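Local coordinates for protein SusD homolog (PDB 3SGH) that probably binds glycans at the cell surface as a SusD-like outer-membrane lipoprotein of a gut Bacteroides, at residues Met104-Arg109 and Asp152-Ile157; Gln168-Val173 and Gly179-Trp184. All blocks are in the same frame, centred on the assembly; numbering follows the deposited sequence.

In the fold
Followed from the N terminus, the chain first runs along helix 100-120, which supplies Met104-Arg109, and then returns along helix 140-162, which supplies Asp152-Ile157; interaction 1 closes this long loop by pairing the two helices. Interaction 2 comes next in series, neither nested in the first nor crossing it: the short turn of helix at 168-171 is folded back on the start of helix 181-198, closing a tight loop of five residues. Their centres lie about 13 Å apart, and the two meet where Trp184 packs on Met104 and Leu107, and Leu170 on Met104. Through that shared packing they tie helices 100-120, 140-162 and 181-198 of the alpha-alpha superhelix together.

Interaction 1. Residues Met104-Arg109 and Asp152-Ile157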
HETATM    1  N   MSE A 104      -6.176 -20.250   3.377  1.00 16.21           N
HETATM    2  CA  MSE A 104      -6.621 -18.980   2.794  1.00 16.29           C
HETATM    3  C   MSE A 104      -7.128 -18.001   3.841  1.00 17.02           C
HETATM    4  O   MSE A 104      -6.972 -16.796   3.683  1.00 16.80           O
HETATM    5  CB  MSE A 104      -7.668 -19.204   1.696  1.00 16.31           C
HETATM    6  CG  MSE A 104      -7.092 -19.900   0.485  1.00 16.96           C
HETATM    7 SE   MSE A 104      -5.772 -18.898  -0.418  0.75 14.62          SE
HETATM    8  CE  MSE A 104      -6.642 -17.137  -0.307  1.00 21.70           C
ATOM      9  N   ALA A 105      -7.750 -18.513   4.914  1.00 16.36           N
ATOM     10  CA  ALA A 105      -8.225 -17.642   6.000  1.00 16.22           C
ATOM     11  C   ALA A 105      -7.033 -17.035   6.745  1.00 16.02           C
ATOM     12  O   ALA A 105      -7.023 -15.856   7.052  1.00 15.50           O
ATOM     13  CB  ALA A 105      -9.155 -18.417   6.946  1.00 15.36           C
ATOM     14  N   GLN A 106      -5.986 -17.822   6.936  1.00 16.67           N
ATOM     15  CA  GLN A 106      -4.755 -17.344   7.557  1.00 15.96           C
ATOM     16  C   GLN A 106      -4.063 -16.287   6.709  1.00 15.78           C
ATOM     17  O   GLN A 106      -3.651 -15.237   7.214  1.00 16.82           O
ATOM     18  CB  GLN A 106      -3.795 -18.519   7.730  1.00 15.33           C
ATOM     19  CG  GLN A 106      -4.121 -19.395   8.887  1.00 17.31           C
ATOM     20  CD  GLN A 106      -2.975 -20.335   9.213  1.00 18.96           C
ATOM     21  OE1 GLN A 106      -2.513 -21.080   8.352  1.00 18.98           O
ATOM     22  NE2 GLN A 106      -2.500 -20.269  10.442  1.00 18.14           N
ATOM     23  N   LEU A 107      -3.914 -16.592   5.435  1.00 15.38           N
ATOM     24  CA  LEU A 107      -3.292 -15.636   4.487  1.00 15.25           C
ATOM     25  C   LEU A 107      -4.053 -14.293   4.433  1.00 15.11           C
ATOM     26  O   LEU A 107      -3.472 -13.222   4.431  1.00 15.71           O
ATOM     27  CB  LEU A 107      -3.187 -16.255   3.123  1.00 16.02           C
ATOM     28  CG  LEU A 107      -2.655 -15.358   1.992  1.00 15.14           C
ATOM     29  CD1 LEU A 107      -1.213 -14.899   2.267  1.00 14.47           C
ATOM     30  CD2 LEU A 107      -2.756 -16.170   0.649  1.00 15.47           C
ATOM     31  N   THR A 108      -5.359 -14.377   4.387  1.00 15.43           N
ATOM     32  CA  THR A 108      -6.207 -13.216   4.276  1.00 15.88           C
ATOM     33  C   THR A 108      -6.184 -12.366   5.557  1.00 15.84           C
ATOM     34  O   THR A 108      -6.106 -11.122   5.466  1.00 15.46           O
ATOM     35  CB  THR A 108      -7.637 -13.603   3.829  1.00 16.66           C
ATOM     36  OG1 THR A 108      -7.580 -14.398   2.627  1.00 17.93           O
ATOM     37  CG2 THR A 108      -8.463 -12.344   3.540  1.00 14.87           C
ATOM     38  N   ARG A 109      -6.218 -13.022   6.712  1.00 16.01           N
ATOM     39  CA  ARG A 109      -6.016 -12.356   8.003  1.00 16.11           C
ATOM     40  C   ARG A 109      -4.677 -11.671   8.074  1.00 16.47           C
ATOM     41  O   ARG A 109      -4.608 -10.524   8.422  1.00 16.40           O
ATOM     42  CB  ARG A 109      -6.104 -13.371   9.126  1.00 17.34           C
ATOM     43  CG  ARG A 109      -6.044 -12.800  10.537  1.00 18.30           C
ATOM     44  CD  ARG A 109      -6.085 -13.896  11.510  1.00 24.15           C
ATOM     45  NE  ARG A 109      -5.996 -13.412  12.886  1.00 24.05           N
ATOM     46  CZ  ARG A 109      -5.502 -14.095  13.905  1.00 26.00           C
ATOM     47  NH1 ARG A 109      -4.911 -15.286  13.729  1.00 25.83           N
ATOM     48  NH2 ARG A 109      -5.537 -13.529  15.101  1.00 26.92           N
ATOM     49  N   ASP A 152       3.709 -18.697   7.207  1.00 17.09           N
ATOM     50  CA  ASP A 152       4.468 -19.910   6.861  1.00 18.14           C
ATOM     51  C   ASP A 152       3.610 -21.171   6.876  1.00 18.69           C
ATOM     52  O   ASP A 152       3.792 -22.104   6.066  1.00 19.09           O
ATOM     53  CB  ASP A 152       5.671 -20.077   7.809  1.00 17.28           C
ATOM     54  CG  ASP A 152       6.841 -19.154   7.455  1.00 22.52           C
ATOM     55  OD1 ASP A 152       6.919 -18.701   6.282  1.00 25.33           O
ATOM     56  OD2 ASP A 152       7.713 -18.890   8.349  1.00 25.44           O
ATOM     57  N   ASN A 153       2.685 -21.217   7.823  1.00 20.19           N
ATOM     58  CA  ASN A 153       1.755 -22.330   7.931  1.00 19.56           C
ATOM     59  C   ASN A 153       0.870 -22.384   6.687  1.00 18.94           C
ATOM     60  O   ASN A 153       0.684 -23.440   6.130  1.00 18.40           O
ATOM     61  CB  ASN A 153       0.872 -22.171   9.150  1.00 19.27           C
ATOM     62  CG  ASN A 153       0.038 -23.428   9.424  1.00 21.97           C
ATOM     63  OD1 ASN A 153       0.609 -24.454   9.840  1.00 22.00           O
ATOM     64  ND2 ASN A 153      -1.300 -23.371   9.166  1.00 19.73           N
ATOM     65  N   ALA A 154       0.358 -21.230   6.248  1.00 18.03           N
ATOM     66  CA  ALA A 154      -0.451 -21.150   5.032  1.00 17.79           C
ATOM     67  C   ALA A 154       0.336 -21.594   3.802  1.00 18.24           C
ATOM     68  O   ALA A 154      -0.181 -22.381   2.970  1.00 18.09           O
ATOM     69  CB  ALA A 154      -0.978 -19.762   4.858  1.00 17.56           C
ATOM     70  N   ILE A 155       1.587 -21.143   3.714  1.00 18.03           N
ATOM     71  CA  ILE A 155       2.492 -21.516   2.634  1.00 17.77           C
ATOM     72  C   ILE A 155       2.698 -23.027   2.576  1.00 18.54           C
ATOM     73  O   ILE A 155       2.665 -23.599   1.483  1.00 18.63           O
ATOM     74  CB  ILE A 155       3.865 -20.743   2.703  1.00 18.11           C
ATOM     75  CG1 ILE A 155       3.628 -19.273   2.340  1.00 18.02           C
ATOM     76  CG2 ILE A 155       4.899 -21.407   1.823  1.00 17.03           C
ATOM     77  CD1 ILE A 155       4.795 -18.305   2.675  1.00 17.08           C
ATOM     78  N   THR A 156       2.840 -23.680   3.726  1.00 19.19           N
ATOM     79  CA  THR A 156       3.089 -25.129   3.703  1.00 20.87           C
ATOM     80  C   THR A 156       1.889 -25.854   3.133  1.00 20.99           C
ATOM     81  O   THR A 156       2.023 -26.780   2.328  1.00 22.28           O
ATOM     82  CB  THR A 156       3.365 -25.656   5.092  1.00 21.75           C
ATOM     83  OG1 THR A 156       4.537 -25.006   5.600  1.00 24.16           O
ATOM     84  CG2 THR A 156       3.604 -27.182   5.057  1.00 25.31           C
ATOM     85  N   ILE A 157       0.705 -25.398   3.521  1.00 20.56           N
ATOM     86  CA  ILE A 157      -0.547 -25.996   3.029  1.00 20.39           C
ATOM     87  C   ILE A 157      -0.757 -25.763   1.556  1.00 20.53           C
ATOM     88  O   ILE A 157      -1.086 -26.692   0.831  1.00 20.47           O
ATOM     89  CB  ILE A 157      -1.778 -25.435   3.775  1.00 20.58           C
ATOM     90  CG1 ILE A 157      -1.727 -25.901   5.216  1.00 20.51           C
ATOM     91  CG2 ILE A 157      -3.081 -25.969   3.136  1.00 19.22           C
ATOM     92  CD1 ILE A 157      -2.686 -25.190   6.111  1.00 21.50           C
TER
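Gln106 reaches from helix 100-120 to Asn153 on helix 140-162, and their two amides cross at about a right angle, the planes 81° apart. ND2 of Asn153 gives a nearly straight hydrogen bond, 2.7 Å long, to OE1 of Gln106. The acceptor lies in the amide plane of Asn153, whereas the donor stands tilted from the carbonyl plane of Gln106. Asn153 can offer its ND2 because CG is anti to the backbone N (chi1 -171°), while the extended chain of Gln106 beyond CG carries OE1 across to the other helix. A glutamine suits this buried place, being long enough to cross and uncharged; a leucine in its place would probably leave ND2 of Asn153 without its acceptor. Beside the bond the helices come close, their local axes 8.6 Å apart and running roughly antiparallel at 142°. Ala154 makes this possible, since its methyl group is small enough to sit against the other helix: CB of Ala154 lies 4.5 Å from CB of Leu107 and 4.0 Å from OE1 of Gln106. Around the pair, Phe88 of helix 87-95 touches Gln106, and Tyr28 of helix 26-29 touches Leu107. Helix 181-198 packs against both helices, Trp184 on Leu107 and Leu185 on Ile155, adding a third helix of the alpha-alpha superhelix.

Interaction 2. Residues Gln168-Val173 and Gly179-Trp184; sequences QDLAVV and GDCSKW
Leu170 lays its branched end over the backbone of Gly179 and on toward the indole of Trp184, where a short turn of helix folds back on the next long helix of the TPR-like alpha-alpha superhelix seen in SusD relatives. With CG anti to the backbone N (chi1 -179°), the side chain is carried across to the facing segment, where CG of Leu170 rests 3.9 Å from CA of Gly179. Further out, CD2 of Leu170 meets two side chains of helix 181-198, SG of Cys181 at 4.2 Å and CD1 of Trp184 at 3.8 Å, approaching the indole obliquely. A leucine suits this place because its two methyls can serve different neighbours; the side chain also packs on Val100 and Met104 of helix 100-120 and on Leu21 of helix 17-24. Cys181, small and apolar enough for a buried site, touches Leu170 and also Leu158 and Ala161 near the end of helix 140-162.

Gly179 is called for on two counts. Its backbone has a positive phi (89°), at which a side chain would jam against the preceding carbonyl oxygen, and a CB would also collide with N of Ala171. The bare CA of Gly179 can therefore approach N of Ala171 to 3.8 Å. Asp174, in the connecting loop, accepts hydrogen bonds through OD2 from both N of Gly179 and NE1 of Trp184, so the buried indole N-H is satisfied while its ring remains against the leucine. Asp180 follows as the N-cap of helix 181-198: OD1 of Asp180 accepts a weak bond from N of Ser182, 2.9 Å away, and a longer, weak one from N of Lys183 at 3.4 Å.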
ATOM      1  N   GLN A 168     -10.715 -27.377  -6.121  1.00 22.11           N
ATOM      2  CA  GLN A 168     -12.104 -27.192  -6.520  1.00 22.90           C
ATOM      3  C   GLN A 168     -12.939 -26.506  -5.429  1.00 23.37           C
ATOM      4  O   GLN A 168     -13.842 -25.751  -5.767  1.00 23.18           O
ATOM      5  CB  GLN A 168     -12.747 -28.516  -6.939  1.00 23.70           C
ATOM      6  CG  GLN A 168     -12.057 -29.223  -8.125  1.00 24.89           C
ATOM      7  CD  GLN A 168     -11.985 -28.358  -9.328  1.00 27.27           C
ATOM      8  OE1 GLN A 168     -13.012 -27.971  -9.909  1.00 28.72           O
ATOM      9  NE2 GLN A 168     -10.742 -27.927  -9.664  1.00 26.81           N
ATOM     10  N   ASP A 169     -12.617 -26.720  -4.149  1.00 23.21           N
ATOM     11  CA  ASP A 169     -13.322 -25.985  -3.050  1.00 24.93           C
ATOM     12  C   ASP A 169     -13.090 -24.472  -3.151  1.00 22.83           C
ATOM     13  O   ASP A 169     -14.003 -23.640  -3.050  1.00 23.86           O
ATOM     14  CB  ASP A 169     -12.751 -26.391  -1.680  1.00 25.72           C
ATOM     15  CG  ASP A 169     -13.083 -27.815  -1.303  1.00 33.11           C
ATOM     16  OD1 ASP A 169     -14.010 -28.379  -1.910  1.00 35.27           O
ATOM     17  OD2 ASP A 169     -12.400 -28.361  -0.389  1.00 39.41           O
ATOM     18  N   LEU A 170     -11.833 -24.131  -3.369  1.00 21.16           N
ATOM     19  CA  LEU A 170     -11.416 -22.747  -3.404  1.00 19.81           C
ATOM     20  C   LEU A 170     -11.946 -22.081  -4.703  1.00 19.18           C
ATOM     21  O   LEU A 170     -12.334 -20.915  -4.686  1.00 17.57           O
ATOM     22  CB  LEU A 170      -9.907 -22.684  -3.266  1.00 19.31           C
ATOM     23  CG  LEU A 170      -9.344 -21.247  -3.269  1.00 18.63           C
ATOM     24  CD1 LEU A 170      -9.966 -20.373  -2.173  1.00 18.98           C
ATOM     25  CD2 LEU A 170      -7.856 -21.297  -3.158  1.00 20.78           C
ATOM     26  N   ALA A 171     -12.027 -22.836  -5.807  1.00 19.45           N
ATOM     27  CA  ALA A 171     -12.480 -22.269  -7.115  1.00 20.18           C
ATOM     28  C   ALA A 171     -13.881 -21.594  -7.071  1.00 21.49           C
ATOM     29  O   ALA A 171     -14.154 -20.594  -7.746  1.00 22.95           O
ATOM     30  CB  ALA A 171     -12.436 -23.338  -8.206  1.00 19.49           C
ATOM     31  N   VAL A 172     -14.751 -22.147  -6.265  1.00 22.25           N
ATOM     32  CA  VAL A 172     -16.141 -21.697  -6.171  1.00 22.51           C
ATOM     33  C   VAL A 172     -16.236 -20.238  -5.750  1.00 22.53           C
ATOM     34  O   VAL A 172     -17.185 -19.552  -6.154  1.00 22.36           O
ATOM     35  CB  VAL A 172     -16.954 -22.561  -5.174  1.00 23.07           C
ATOM     36  CG1 VAL A 172     -18.404 -22.031  -5.048  1.00 24.25           C
ATOM     37  CG2 VAL A 172     -16.994 -24.000  -5.624  1.00 23.20           C
ATOM     38  N   VAL A 173     -15.271 -19.760  -4.951  1.00 21.67           N
ATOM     39  CA  VAL A 173     -15.358 -18.430  -4.351  1.00 20.27           C
ATOM     40  C   VAL A 173     -14.180 -17.471  -4.687  1.00 19.73           C
ATOM     41  O   VAL A 173     -14.207 -16.272  -4.339  1.00 19.28           O
ATOM     42  CB  VAL A 173     -15.442 -18.515  -2.803  1.00 20.46           C
ATOM     43  CG1 VAL A 173     -16.703 -19.319  -2.384  1.00 23.78           C
ATOM     44  CG2 VAL A 173     -14.183 -19.048  -2.212  1.00 19.33           C
ATOM     45  N   GLY A 179      -9.009 -20.622  -7.771  1.00 19.13           N
ATOM     46  CA  GLY A 179      -8.592 -21.822  -7.042  1.00 19.21           C
ATOM     47  C   GLY A 179      -7.214 -22.346  -7.304  1.00 19.49           C
ATOM     48  O   GLY A 179      -6.843 -23.358  -6.746  1.00 20.15           O
ATOM     49  N   ASP A 180      -6.451 -21.663  -8.155  1.00 19.27           N
ATOM     50  CA  ASP A 180      -5.112 -22.076  -8.477  1.00 19.96           C
ATOM     51  C   ASP A 180      -4.155 -21.792  -7.304  1.00 19.82           C
ATOM     52  O   ASP A 180      -3.689 -20.646  -7.116  1.00 18.60           O
ATOM     53  CB  ASP A 180      -4.646 -21.389  -9.752  1.00 20.25           C
ATOM     54  CG  ASP A 180      -3.298 -21.906 -10.238  1.00 22.57           C
ATOM     55  OD1 ASP A 180      -2.482 -22.495  -9.453  1.00 22.96           O
ATOM     56  OD2 ASP A 180      -3.027 -21.718 -11.440  1.00 25.77           O
ATOM     57  N   CYS A 181      -3.850 -22.829  -6.527  1.00 19.80           N
ATOM     58  CA  CYS A 181      -2.969 -22.663  -5.361  1.00 19.17           C
ATOM     59  C   CYS A 181      -1.521 -22.364  -5.704  1.00 19.40           C
ATOM     60  O   CYS A 181      -0.785 -21.872  -4.833  1.00 18.64           O
ATOM     61  CB  CYS A 181      -3.030 -23.884  -4.432  1.00 18.49           C
ATOM     62  SG  CYS A 181      -4.698 -23.984  -3.642  1.00 21.67           S
ATOM     63  N   SER A 182      -1.084 -22.641  -6.932  1.00 19.90           N
ATOM     64  CA  SER A 182       0.257 -22.215  -7.333  0.50 20.24           C
ATOM     65  C   SER A 182       0.335 -20.695  -7.436  1.00 19.61           C
ATOM     66  O   SER A 182       1.357 -20.123  -7.127  1.00 19.75           O
ATOM     67  CB  SER A 182       0.680 -22.854  -8.653  0.50 20.78           C
ATOM     68  OG  SER A 182       0.835 -24.243  -8.461  0.50 22.91           O
ATOM     69  N   LYS A 183      -0.747 -20.051  -7.863  1.00 19.47           N
ATOM     70  CA  LYS A 183      -0.789 -18.567  -7.931  1.00 19.23           C
ATOM     71  C   LYS A 183      -0.853 -18.000  -6.516  1.00 18.25           C
ATOM     72  O   LYS A 183      -0.126 -17.053  -6.176  1.00 18.21           O
ATOM     73  CB  LYS A 183      -1.979 -18.059  -8.711  1.00 18.64           C
ATOM     74  CG  LYS A 183      -1.990 -18.350 -10.180  1.00 21.94           C
ATOM     75  CD  LYS A 183      -1.030 -17.483 -10.973  1.00 25.22           C
ATOM     76  CE  LYS A 183      -1.096 -17.754 -12.530  1.00 26.72           C
ATOM     77  NZ  LYS A 183      -2.363 -17.296 -13.188  1.00 29.22           N
ATOM     78  N   TRP A 184      -1.679 -18.611  -5.675  1.00 16.78           N
ATOM     79  CA  TRP A 184      -1.702 -18.175  -4.287  1.00 16.03           C
ATOM     80  C   TRP A 184      -0.355 -18.372  -3.575  1.00 15.82           C
ATOM     81  O   TRP A 184       0.019 -17.592  -2.690  1.00 17.31           O
ATOM     82  CB  TRP A 184      -2.803 -18.834  -3.488  1.00 16.19           C
ATOM     83  CG  TRP A 184      -4.155 -18.271  -3.735  1.00 16.02           C
ATOM     84  CD1 TRP A 184      -5.173 -18.875  -4.386  1.00 16.18           C
ATOM     85  CD2 TRP A 184      -4.635 -16.979  -3.340  1.00 16.77           C
ATOM     86  NE1 TRP A 184      -6.283 -18.057  -4.409  1.00 17.65           N
ATOM     87  CE2 TRP A 184      -5.971 -16.877  -3.785  1.00 16.61           C
ATOM     88  CE3 TRP A 184      -4.066 -15.906  -2.641  1.00 17.96           C
ATOM     89  CZ2 TRP A 184      -6.746 -15.751  -3.557  1.00 18.33           C
ATOM     90  CZ3 TRP A 184      -4.838 -14.774  -2.435  1.00 17.59           C
ATOM     91  CH2 TRP A 184      -6.165 -14.715  -2.891  1.00 17.99           C
TER